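Side-chain contacts in CYTH domain-containing protein (Pyrococcus horikoshii, PDB 2DC4), which is of unknown function but carries a CYTH domain, the closed antiparallel barrel of the triphosphate tunnel fold, and so probably handles a triphosphate-bearing substrate: residues D13-I18 / F112-V117; V34-P39 / L44-I49; N108-E113 / W141-R146; I126-S131 / K137-D142. One frame throughout, in Å; residues are numbered along the deposited sequence.

Contact 1: residues D13-I18 / F112-V117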
# COMPACT_ATOMS: atom_id res chain seq x y z
N ASP A 13 -3.68 3.52 36.95
CA ASP A 13 -4.61 4.51 37.48
C ASP A 13 -5.61 5.01 36.44
O ASP A 13 -6.81 5.04 36.68
CB ASP A 13 -3.84 5.70 38.06
CG ASP A 13 -2.86 5.30 39.15
OD1 ASP A 13 -3.25 4.52 40.05
OD2 ASP A 13 -1.70 5.76 39.11
N ILE A 14 -5.11 5.40 35.27
CA ILE A 14 -5.98 5.92 34.23
C ILE A 14 -6.90 4.85 33.62
O ILE A 14 -8.03 5.15 33.23
CB ILE A 14 -5.17 6.62 33.12
CG1 ILE A 14 -6.06 7.63 32.39
CG2 ILE A 14 -4.59 5.60 32.15
CD1 ILE A 14 -6.46 8.82 33.25
N LYS A 15 -6.42 3.61 33.55
CA LYS A 15 -7.23 2.52 33.01
C LYS A 15 -8.44 2.39 33.92
O LYS A 15 -9.58 2.27 33.46
CB LYS A 15 -6.42 1.22 32.99
CG LYS A 15 -7.19 0.01 32.46
CD LYS A 15 -6.27 -1.20 32.33
CE LYS A 15 -7.00 -2.42 31.78
NZ LYS A 15 -8.05 -2.94 32.70
N ARG A 16 -8.19 2.42 35.23
CA ARG A 16 -9.25 2.33 36.22
C ARG A 16 -10.25 3.48 36.06
O ARG A 16 -11.46 3.27 36.12
CB ARG A 16 -8.65 2.34 37.63
CG ARG A 16 -9.68 2.26 38.74
CD ARG A 16 -9.05 2.10 40.12
NE ARG A 16 -7.71 1.50 40.08
CZ ARG A 16 -6.60 2.12 40.46
NH1 ARG A 16 -6.65 3.36 40.93
NH2 ARG A 16 -5.43 1.50 40.39
N LYS A 17 -9.74 4.69 35.85
CA LYS A 17 -10.61 5.86 35.69
C LYS A 17 -11.46 5.77 34.43
O LYS A 17 -12.65 6.05 34.46
CB LYS A 17 -9.79 7.15 35.63
CG LYS A 17 -9.14 7.56 36.95
CD LYS A 17 -10.17 8.00 37.99
CE LYS A 17 -10.73 9.38 37.69
NZ LYS A 17 -11.55 9.89 38.83
N ILE A 18 -10.84 5.37 33.32
CA ILE A 18 -11.57 5.26 32.06
C ILE A 18 -12.70 4.25 32.19
O ILE A 18 -13.81 4.47 31.71
CB ILE A 18 -10.62 4.84 30.92
CG1 ILE A 18 -9.69 6.01 30.57
CG2 ILE A 18 -11.41 4.41 29.69
CD1 ILE A 18 -8.53 5.63 29.68
N PHE A 112 -10.57 6.50 23.41
CA PHE A 112 -9.44 6.53 24.32
C PHE A 112 -8.44 5.49 23.84
O PHE A 112 -8.80 4.33 23.63
CB PHE A 112 -9.87 6.16 25.75
CG PHE A 112 -10.92 7.07 26.32
CD1 PHE A 112 -12.27 6.77 26.16
CD2 PHE A 112 -10.56 8.22 27.00
CE1 PHE A 112 -13.25 7.61 26.68
CE2 PHE A 112 -11.53 9.07 27.53
CZ PHE A 112 -12.88 8.77 27.37
N GLU A 113 -7.20 5.90 23.64
CA GLU A 113 -6.17 4.95 23.23
C GLU A 113 -5.12 5.00 24.33
O GLU A 113 -4.35 5.96 24.42
CB GLU A 113 -5.54 5.35 21.89
CG GLU A 113 -6.56 5.53 20.76
CD GLU A 113 -5.91 5.76 19.41
OE1 GLU A 113 -4.94 6.54 19.33
OE2 GLU A 113 -6.39 5.18 18.42
N LEU A 114 -5.11 3.98 25.18
CA LEU A 114 -4.16 3.90 26.29
C LEU A 114 -2.99 3.08 25.78
O LEU A 114 -3.11 1.88 25.56
CB LEU A 114 -4.82 3.23 27.49
CG LEU A 114 -3.98 3.12 28.77
CD1 LEU A 114 -3.38 4.49 29.11
CD2 LEU A 114 -4.87 2.62 29.91
N ASN A 115 -1.85 3.75 25.61
CA ASN A 115 -0.67 3.12 25.06
C ASN A 115 0.50 2.85 25.99
O ASN A 115 0.94 3.75 26.72
CB ASN A 115 -0.13 3.96 23.91
CG ASN A 115 -1.17 4.22 22.85
OD1 ASN A 115 -1.69 3.29 22.25
ND2 ASN A 115 -1.48 5.49 22.63
N ARG A 116 1.01 1.62 25.95
CA ARG A 116 2.19 1.28 26.73
C ARG A 116 3.24 1.18 25.62
O ARG A 116 3.31 0.18 24.90
CB ARG A 116 2.00 -0.06 27.45
CG ARG A 116 0.75 -0.08 28.30
CD ARG A 116 0.91 -0.95 29.54
NE ARG A 116 1.71 -0.28 30.56
CZ ARG A 116 1.96 -0.79 31.76
NH1 ARG A 116 1.47 -1.98 32.09
NH2 ARG A 116 2.67 -0.10 32.64
N VAL A 117 4.02 2.24 25.48
CA VAL A 117 5.01 2.36 24.39
C VAL A 117 6.42 1.94 24.81
O VAL A 117 7.04 2.49 25.72
CB VAL A 117 5.06 3.82 23.92
CG1 VAL A 117 5.96 3.91 22.69
CG2 VAL A 117 3.68 4.31 23.57
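Leu114 pushes both of its methyl groups against the barrel-facing side of helix 11-21, where CG2 of Ile14 lies across them. Ile14 CG2 comes to 3.5 Å from Leu114 CD1, tighter than carbon atoms usually pack, and to 3.7 Å from Leu114 CD2, so one methyl of the helix sits against the fork of the leucine. The fork reaches the helix because Leu114 CG extends away from its own backbone N (chi1 -177°). Beside it, the CB of Lys15 rests on Leu114 CD2 at 3.7 Å, while the rest of that lysine leads off to a salt bridge with Glu19. This is a helix laid on the outside of a barrel of the triphosphate tunnel type: the axes of helix 13-18 and strand 112-117 run nearly antiparallel, at 162°, and 10.2 Å apart at closest approach. One turn further along, Ile18 takes over from Ile14. Its CD1 approaches Phe112 CB at 4.2 Å, and its CG2 lies above one face of the Phe112 ring, displaced toward the rim. Leu124 of the adjoining strand 121-128 and Tyr105 of strand 94-107 continue this apolar layer, Leu124 touching both isoleucines and Tyr105 touching Ile18.

Contact 2: residues V34-P39 / L44-I49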
# COMPACT_ATOMS: atom_id res chain seq x y z
N VAL A 34 6.77 1.07 11.52
CA VAL A 34 8.06 1.41 10.93
C VAL A 34 7.87 2.75 10.23
O VAL A 34 7.12 2.86 9.25
CB VAL A 34 8.52 0.33 9.92
CG1 VAL A 34 9.78 0.80 9.21
CG2 VAL A 34 8.78 -0.97 10.64
N TYR A 35 8.52 3.78 10.76
CA TYR A 35 8.40 5.12 10.20
C TYR A 35 9.45 5.44 9.15
O TYR A 35 10.59 4.98 9.24
CB TYR A 35 8.51 6.18 11.30
CG TYR A 35 7.26 6.35 12.13
CD1 TYR A 35 6.94 5.44 13.14
CD2 TYR A 35 6.40 7.42 11.91
CE1 TYR A 35 5.79 5.60 13.91
CE2 TYR A 35 5.24 7.59 12.67
CZ TYR A 35 4.95 6.68 13.67
OH TYR A 35 3.81 6.84 14.42
N PHE A 36 9.06 6.23 8.17
CA PHE A 36 9.94 6.66 7.09
C PHE A 36 10.03 8.17 7.13
O PHE A 36 9.02 8.86 7.21
CB PHE A 36 9.38 6.19 5.75
CG PHE A 36 9.56 4.72 5.52
CD1 PHE A 36 10.77 4.22 5.05
CD2 PHE A 36 8.53 3.83 5.82
CE1 PHE A 36 10.96 2.85 4.89
CE2 PHE A 36 8.71 2.46 5.67
CZ PHE A 36 9.93 1.96 5.20
N GLU A 37 11.26 8.68 7.07
CA GLU A 37 11.49 10.12 7.14
C GLU A 37 10.97 10.93 5.95
O GLU A 37 11.34 10.70 4.80
CB GLU A 37 12.98 10.39 7.35
CG GLU A 37 13.34 11.86 7.40
CD GLU A 37 14.70 12.11 8.01
OE1 GLU A 37 15.66 11.39 7.65
OE2 GLU A 37 14.82 13.04 8.84
N LEU A 38 10.10 11.89 6.26
CA LEU A 38 9.53 12.77 5.27
C LEU A 38 9.82 14.19 5.72
O LEU A 38 10.15 14.42 6.88
CB LEU A 38 8.01 12.60 5.19
CG LEU A 38 7.44 11.29 4.67
CD1 LEU A 38 5.92 11.39 4.61
CD2 LEU A 38 8.00 11.00 3.28
N PRO A 39 9.72 15.16 4.81
CA PRO A 39 9.99 16.54 5.22
C PRO A 39 8.89 17.00 6.17
O PRO A 39 7.74 16.55 6.06
CB PRO A 39 9.99 17.30 3.90
CG PRO A 39 9.00 16.54 3.08
CD PRO A 39 9.37 15.10 3.38
N LEU A 44 5.05 9.19 7.72
CA LEU A 44 4.74 8.02 6.91
C LEU A 44 5.16 6.78 7.68
O LEU A 44 6.30 6.69 8.15
CB LEU A 44 5.49 8.05 5.57
CG LEU A 44 5.28 6.83 4.65
CD1 LEU A 44 3.81 6.70 4.27
CD2 LEU A 44 6.14 6.98 3.41
N ARG A 45 4.26 5.82 7.81
CA ARG A 45 4.62 4.60 8.52
C ARG A 45 3.85 3.41 8.00
O ARG A 45 2.79 3.54 7.38
CB ARG A 45 4.33 4.75 10.01
CG ARG A 45 2.85 4.73 10.32
CD ARG A 45 2.52 4.93 11.80
NE ARG A 45 1.07 4.92 11.98
CZ ARG A 45 0.42 5.75 12.79
NH1 ARG A 45 1.08 6.66 13.50
NH2 ARG A 45 -0.91 5.67 12.88
N VAL A 46 4.41 2.23 8.26
CA VAL A 46 3.77 0.98 7.91
C VAL A 46 3.52 0.33 9.26
O VAL A 46 4.45 0.09 10.03
CB VAL A 46 4.69 0.06 7.09
CG1 VAL A 46 4.05 -1.31 6.95
CG2 VAL A 46 4.95 0.67 5.72
N ARG A 47 2.26 0.06 9.56
CA ARG A 47 1.89 -0.56 10.83
C ARG A 47 1.47 -2.01 10.71
O ARG A 47 0.75 -2.39 9.78
CB ARG A 47 0.74 0.22 11.48
CG ARG A 47 0.06 -0.52 12.63
CD ARG A 47 -0.91 0.38 13.39
NE ARG A 47 -0.22 1.50 14.03
CZ ARG A 47 -0.83 2.55 14.57
NH1 ARG A 47 -2.16 2.64 14.55
NH2 ARG A 47 -0.12 3.51 15.13
N LYS A 48 1.94 -2.82 11.66
CA LYS A 48 1.59 -4.23 11.77
C LYS A 48 0.93 -4.42 13.13
O LYS A 48 1.47 -3.99 14.15
CB LYS A 48 2.84 -5.11 11.69
CG LYS A 48 3.45 -5.20 10.32
CD LYS A 48 4.71 -6.06 10.32
CE LYS A 48 5.89 -5.35 10.98
NZ LYS A 48 7.15 -6.14 10.86
N ILE A 49 -0.25 -5.02 13.15
CA ILE A 49 -0.94 -5.30 14.40
C ILE A 49 -0.76 -6.80 14.51
O ILE A 49 -1.49 -7.58 13.90
CB ILE A 49 -2.42 -4.94 14.34
CG1 ILE A 49 -2.57 -3.50 13.85
CG2 ILE A 49 -3.03 -5.06 15.74
CD1 ILE A 49 -4.01 -3.02 13.76
O HOH W 1 7.65 9.67 9.38
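The beta hairpin of strands 24-36 and 42-49 is part of the wall of the CYTH barrel, and this contact lies near its turn. Val34 and Val46 form an antiparallel hydrogen-bonded pair: Val34 N gives a nearly straight bond to Val46 O (2.9 Å), and Val46 N returns one to Val34 O. Tyr35 and Arg45 make the next, non-hydrogen-bonded pair, and their side chains run the same way on one face of the sheet. Arg45 CB stands over the middle of the Tyr35 ring, 3.8 Å from its centroid, in a CH-pi contact. With CG of Arg45 between its backbone N and carbonyl carbon (chi1 72°) and the chain extended from there, CD passes on along the ring to the phenol end. There NH1 donates to Tyr35 OH at 2.9 Å, bent to 146°, with the guanidinium turned 80° against the ring. A leucine in place of Tyr35 would probably deprive this NH1 of its phenol acceptor and leave the arginine chain without the flat surface that steadies it. The opposite face carries Val34, Phe36, Leu44 and Val46; there the edge of the Phe36 ring meets Val46 CG2 at 4.2 Å, while Ile84 of helix 80-89 covers both valines. Beyond the strand end, Leu38 CD1 presses on Leu44 CB at 3.5 Å, and these two leucines also pack on Leu90 and Leu86, respectively, of the second subunit. Within the hairpin itself, a water joins the two segments, donating to Phe36 O at 2.7 Å and accepting from Leu44 N.

Contact 3: residues N108-E113 / W141-R146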
# COMPACT_ATOMS: atom_id res chain seq x y z
N ASN A 108 -19.16 7.38 23.19
CA ASN A 108 -19.79 8.29 22.26
C ASN A 108 -18.83 8.60 21.11
O ASN A 108 -18.31 7.69 20.47
CB ASN A 108 -20.20 9.58 22.98
CG ASN A 108 -21.13 9.33 24.14
OD1 ASN A 108 -22.13 8.62 24.00
ND2 ASN A 108 -20.81 9.90 25.30
N ASN A 109 -18.59 9.88 20.85
CA ASN A 109 -17.71 10.29 19.76
C ASN A 109 -16.26 10.41 20.20
O ASN A 109 -15.42 10.95 19.48
CB ASN A 109 -18.20 11.61 19.18
CG ASN A 109 -18.17 12.73 20.19
OD1 ASN A 109 -18.44 12.53 21.38
ND2 ASN A 109 -17.86 13.93 19.72
N VAL A 110 -15.97 9.91 21.40
CA VAL A 110 -14.61 9.97 21.93
C VAL A 110 -13.98 8.58 21.96
O VAL A 110 -14.63 7.60 22.31
CB VAL A 110 -14.59 10.55 23.37
CG1 VAL A 110 -13.21 10.36 24.00
CG2 VAL A 110 -14.95 12.02 23.32
N THR A 111 -12.71 8.52 21.59
CA THR A 111 -11.97 7.27 21.61
C THR A 111 -10.76 7.46 22.52
O THR A 111 -10.05 8.46 22.43
CB THR A 111 -11.48 6.89 20.20
OG1 THR A 111 -12.61 6.70 19.34
CG2 THR A 111 -10.66 5.60 20.25
N PHE A 112 -10.57 6.50 23.41
CA PHE A 112 -9.44 6.53 24.32
C PHE A 112 -8.44 5.49 23.84
O PHE A 112 -8.80 4.33 23.63
CB PHE A 112 -9.87 6.16 25.75
CG PHE A 112 -10.92 7.07 26.32
CD1 PHE A 112 -12.27 6.77 26.16
CD2 PHE A 112 -10.56 8.22 27.00
CE1 PHE A 112 -13.25 7.61 26.68
CE2 PHE A 112 -11.53 9.07 27.53
CZ PHE A 112 -12.88 8.77 27.37
N GLU A 113 -7.20 5.90 23.64
CA GLU A 113 -6.17 4.95 23.23
C GLU A 113 -5.12 5.00 24.33
O GLU A 113 -4.35 5.96 24.42
CB GLU A 113 -5.54 5.35 21.89
CG GLU A 113 -6.56 5.53 20.76
CD GLU A 113 -5.91 5.76 19.41
OE1 GLU A 113 -4.94 6.54 19.33
OE2 GLU A 113 -6.39 5.18 18.42
N TRP A 141 -11.16 18.14 26.28
CA TRP A 141 -10.80 18.66 27.60
C TRP A 141 -11.84 18.40 28.68
O TRP A 141 -11.49 18.24 29.85
CB TRP A 141 -10.43 20.14 27.49
CG TRP A 141 -9.01 20.27 27.03
CD1 TRP A 141 -8.57 20.56 25.77
CD2 TRP A 141 -7.84 19.97 27.80
NE1 TRP A 141 -7.20 20.44 25.70
CE2 TRP A 141 -6.73 20.08 26.94
CE3 TRP A 141 -7.63 19.60 29.13
CZ2 TRP A 141 -5.42 19.84 27.37
CZ3 TRP A 141 -6.32 19.36 29.56
CH2 TRP A 141 -5.24 19.48 28.68
N ASP A 142 -13.12 18.34 28.33
CA ASP A 142 -14.14 18.05 29.33
C ASP A 142 -13.92 16.61 29.82
O ASP A 142 -14.05 16.31 31.00
CB ASP A 142 -15.55 18.18 28.76
CG ASP A 142 -16.01 19.62 28.66
OD1 ASP A 142 -15.62 20.43 29.53
OD2 ASP A 142 -16.76 19.94 27.71
N VAL A 143 -13.58 15.73 28.88
CA VAL A 143 -13.31 14.33 29.20
C VAL A 143 -12.02 14.22 30.01
O VAL A 143 -11.97 13.51 31.01
CB VAL A 143 -13.16 13.48 27.92
CG1 VAL A 143 -12.78 12.05 28.28
CG2 VAL A 143 -14.45 13.51 27.13
N ALA A 144 -10.99 14.94 29.58
CA ALA A 144 -9.70 14.89 30.28
C ALA A 144 -9.85 15.28 31.76
O ALA A 144 -9.34 14.59 32.64
CB ALA A 144 -8.70 15.81 29.60
N ARG A 145 -10.54 16.39 32.01
CA ARG A 145 -10.74 16.85 33.38
C ARG A 145 -11.56 15.85 34.20
O ARG A 145 -11.36 15.71 35.41
CB ARG A 145 -11.42 18.22 33.38
CG ARG A 145 -10.60 19.30 32.65
CD ARG A 145 -11.04 20.71 33.04
NE ARG A 145 -12.42 21.01 32.67
CZ ARG A 145 -12.81 21.42 31.46
NH1 ARG A 145 -11.92 21.58 30.49
NH2 ARG A 145 -14.09 21.66 31.23
N ARG A 146 -12.48 15.16 33.55
CA ARG A 146 -13.27 14.18 34.26
C ARG A 146 -12.38 13.01 34.68
O ARG A 146 -12.68 12.29 35.62
CB ARG A 146 -14.42 13.68 33.39
CG ARG A 146 -15.36 12.76 34.14
CD ARG A 146 -16.71 12.74 33.49
NE ARG A 146 -17.62 11.82 34.17
CZ ARG A 146 -18.87 11.62 33.79
NH1 ARG A 146 -19.34 12.28 32.74
NH2 ARG A 146 -19.65 10.77 34.45
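The Phe112 ring is the flat group of this contact, and it meets Val143 at its edge while Val110, two residues back on its own strand, covers one face and Ile18 of helix 11-21 the other. Val110 CG1 stands 3.7 Å above the ring plane, displaced toward the rim. Val143 CG1 arrives from the helix close to that plane, and two ring carbons share it: it lies 3.3 Å from Phe112 CE2 and 3.4 Å from Phe112 CZ. The methyl therefore sits against the outer CE2-CZ bond of the ring, and the fit is tight. What brings it there is the first torsion of the valine, which points CG1 directly away from the backbone N (chi1 176°) and out from the helix toward the strand. The aromatic side chain and Val143 approach from opposite directions, although the bond from CA to CB of Phe112 does not itself aim at the helix. In the wider fold, helix 133-146 packs here against strand 110-117, on the outer surface of the CYTH barrel, and side chains alone make the connection, with no hydrogen bond between the two segments. The other methyl of Val143 serves the neighbouring strand residue: Val143 CG2 lies 4.1 Å from Val110 CG2, as the two valines slide past each other in opposite senses. A single helical residue thus straddles two strand positions, one branch to each. Around the ring, Leu124 of strand 121-128 and Leu21 of helix 11-21 add further apolar contacts. Arg146 also touches Leu21, which brings the end of helix 133-146 up to helix 11-21.

Contact 4: residues I126-S131 / K137-D142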
# COMPACT_ATOMS: atom_id res chain seq x y z
N ILE A 126 -6.54 10.99 23.67
CA ILE A 126 -7.98 11.17 23.70
C ILE A 126 -8.31 11.78 22.34
O ILE A 126 -7.87 12.88 22.01
CB ILE A 126 -8.44 12.12 24.83
CG1 ILE A 126 -7.96 11.59 26.19
CG2 ILE A 126 -9.97 12.24 24.81
CD1 ILE A 126 -8.46 12.43 27.38
N GLU A 127 -9.09 11.04 21.56
CA GLU A 127 -9.45 11.43 20.20
C GLU A 127 -10.95 11.70 20.07
O GLU A 127 -11.78 11.03 20.68
CB GLU A 127 -9.03 10.30 19.26
CG GLU A 127 -7.54 10.34 18.93
CD GLU A 127 -7.22 9.23 17.95
OE1 GLU A 127 -7.99 9.03 17.02
OE2 GLU A 127 -6.19 8.58 18.12
N VAL A 128 -11.31 12.67 19.25
CA VAL A 128 -12.72 12.96 19.04
C VAL A 128 -12.99 13.16 17.56
O VAL A 128 -12.11 13.57 16.81
CB VAL A 128 -13.16 14.24 19.81
CG1 VAL A 128 -12.42 15.44 19.27
CG2 VAL A 128 -14.66 14.44 19.70
N ILE A 129 -14.21 12.83 17.14
CA ILE A 129 -14.60 13.00 15.75
C ILE A 129 -15.51 14.23 15.69
O ILE A 129 -16.54 14.28 16.35
CB ILE A 129 -15.39 11.78 15.24
CG1 ILE A 129 -14.52 10.52 15.36
CG2 ILE A 129 -15.82 11.99 13.79
CD1 ILE A 129 -15.24 9.24 14.99
N THR A 130 -15.10 15.23 14.91
CA THR A 130 -15.88 16.47 14.79
C THR A 130 -15.53 17.26 13.54
O THR A 130 -14.40 17.20 13.04
CB THR A 130 -15.67 17.37 16.03
OG1 THR A 130 -16.13 16.70 17.21
CG2 THR A 130 -16.43 18.68 15.89
N SER A 131 -16.51 18.00 13.02
CA SER A 131 -16.29 18.82 11.83
C SER A 131 -15.67 20.14 12.25
O SER A 131 -15.06 20.83 11.44
CB SER A 131 -17.62 19.08 11.12
OG SER A 131 -18.20 17.87 10.66
N LYS A 137 -11.84 20.00 20.54
CA LYS A 137 -10.89 20.16 21.63
C LYS A 137 -11.61 20.42 22.94
O LYS A 137 -11.14 20.01 24.00
CB LYS A 137 -9.90 21.29 21.32
CG LYS A 137 -8.95 20.96 20.18
CD LYS A 137 -7.79 21.93 20.11
CE LYS A 137 -6.80 21.52 19.03
NZ LYS A 137 -5.58 22.37 19.02
N LYS A 138 -12.75 21.10 22.88
CA LYS A 138 -13.52 21.39 24.08
C LYS A 138 -14.06 20.08 24.66
O LYS A 138 -14.12 19.90 25.88
CB LYS A 138 -14.68 22.33 23.76
CG LYS A 138 -14.26 23.72 23.29
CD LYS A 138 -15.47 24.60 23.01
CE LYS A 138 -15.05 26.01 22.62
NZ LYS A 138 -16.23 26.90 22.44
N ILE A 139 -14.45 19.17 23.78
CA ILE A 139 -14.97 17.89 24.22
C ILE A 139 -13.85 17.07 24.85
O ILE A 139 -14.03 16.45 25.89
CB ILE A 139 -15.58 17.09 23.05
CG1 ILE A 139 -16.83 17.80 22.53
CG2 ILE A 139 -15.91 15.68 23.49
CD1 ILE A 139 -17.44 17.15 21.30
N ILE A 140 -12.69 17.07 24.20
CA ILE A 140 -11.55 16.33 24.71
C ILE A 140 -11.18 16.82 26.10
O ILE A 140 -10.93 16.02 26.99
CB ILE A 140 -10.33 16.47 23.77
CG1 ILE A 140 -10.58 15.64 22.50
CG2 ILE A 140 -9.05 16.02 24.48
CD1 ILE A 140 -9.50 15.77 21.45
N TRP A 141 -11.16 18.14 26.28
CA TRP A 141 -10.80 18.66 27.60
C TRP A 141 -11.84 18.40 28.68
O TRP A 141 -11.49 18.24 29.85
CB TRP A 141 -10.43 20.14 27.49
CG TRP A 141 -9.01 20.27 27.03
CD1 TRP A 141 -8.57 20.56 25.77
CD2 TRP A 141 -7.84 19.97 27.80
NE1 TRP A 141 -7.20 20.44 25.70
CE2 TRP A 141 -6.73 20.08 26.94
CE3 TRP A 141 -7.63 19.60 29.13
CZ2 TRP A 141 -5.42 19.84 27.37
CZ3 TRP A 141 -6.32 19.36 29.56
CH2 TRP A 141 -5.24 19.48 28.68
N ASP A 142 -13.12 18.34 28.33
CA ASP A 142 -14.14 18.05 29.33
C ASP A 142 -13.92 16.61 29.82
O ASP A 142 -14.05 16.31 31.00
CB ASP A 142 -15.55 18.18 28.76
CG ASP A 142 -16.01 19.62 28.66
OD1 ASP A 142 -15.62 20.43 29.53
OD2 ASP A 142 -16.76 19.94 27.71
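Ile140 fills the hollow between Ile126 and Val128, two residues whose side chains emerge from the same side of strand 121-128, as helix 133-146 packs back on the last strand of the CYTH barrel, which precedes it in the chain. The axes of strand 126-128 and helix 137-142 come within 8.2 Å of each other, and their directions differ by 143°. The isoleucine fits the hollow with both of its branches. Its CG2 meets Ile126 CG2 at 3.9 Å, the two side chains sliding past each other in opposite directions. Its longer arm runs the other way along the strand, with CG1 and CD1 each 3.7 Å from Val128 CG1, and CD1 also settles 3.4 Å from the backbone oxygen Ile126 O. This spread follows from the isoleucine's first torsion (chi1 -73°), which sends CG1 away from the carbonyl carbon and CG2 away from the backbone N. Cutting Ile140 back to an alanine would probably open a gap between Ile126 and Val128, leaving the helix to hold this strand largely through Ile139 and Ala144. Ile3 and Val5 of strand 2-8 meet the same side chain, so it also touches the neighbouring barrel strand. Val128 is in turn a bump between two helix residues: its CG1 faces Ile140, while its CG2 turns to Ile139, crossing that side chain at about a right angle. The valine methyl rests against the side of the isoleucine, Val128 CG2 lying 4.2 Å from both Ile139 CG2 and Ile139 CD1.

Contact 2 lies across the chain's centre from contacts 1, 3 and 4, its own centre about 24 to 27 Å from theirs. Contacts 1 and 3 share Phe112 on strand 110-117, approached by helix 11-21 in one and helix 133-146 in the other. Contact 4, centred about 7 Å from contact 3, uses that second helix again, against the neighbouring strand 121-128. Along the chain, contact 2 is nested within the loop closed by contact 1; contact 3 begins on the stretch where contact 1 ends, and contacts 3 and 4 end together on helix 133-146. Helices 11-21 and 133-146 thus pack on the outside of the barrel wall, meeting at Phe112, while the hairpin reaches the second subunit.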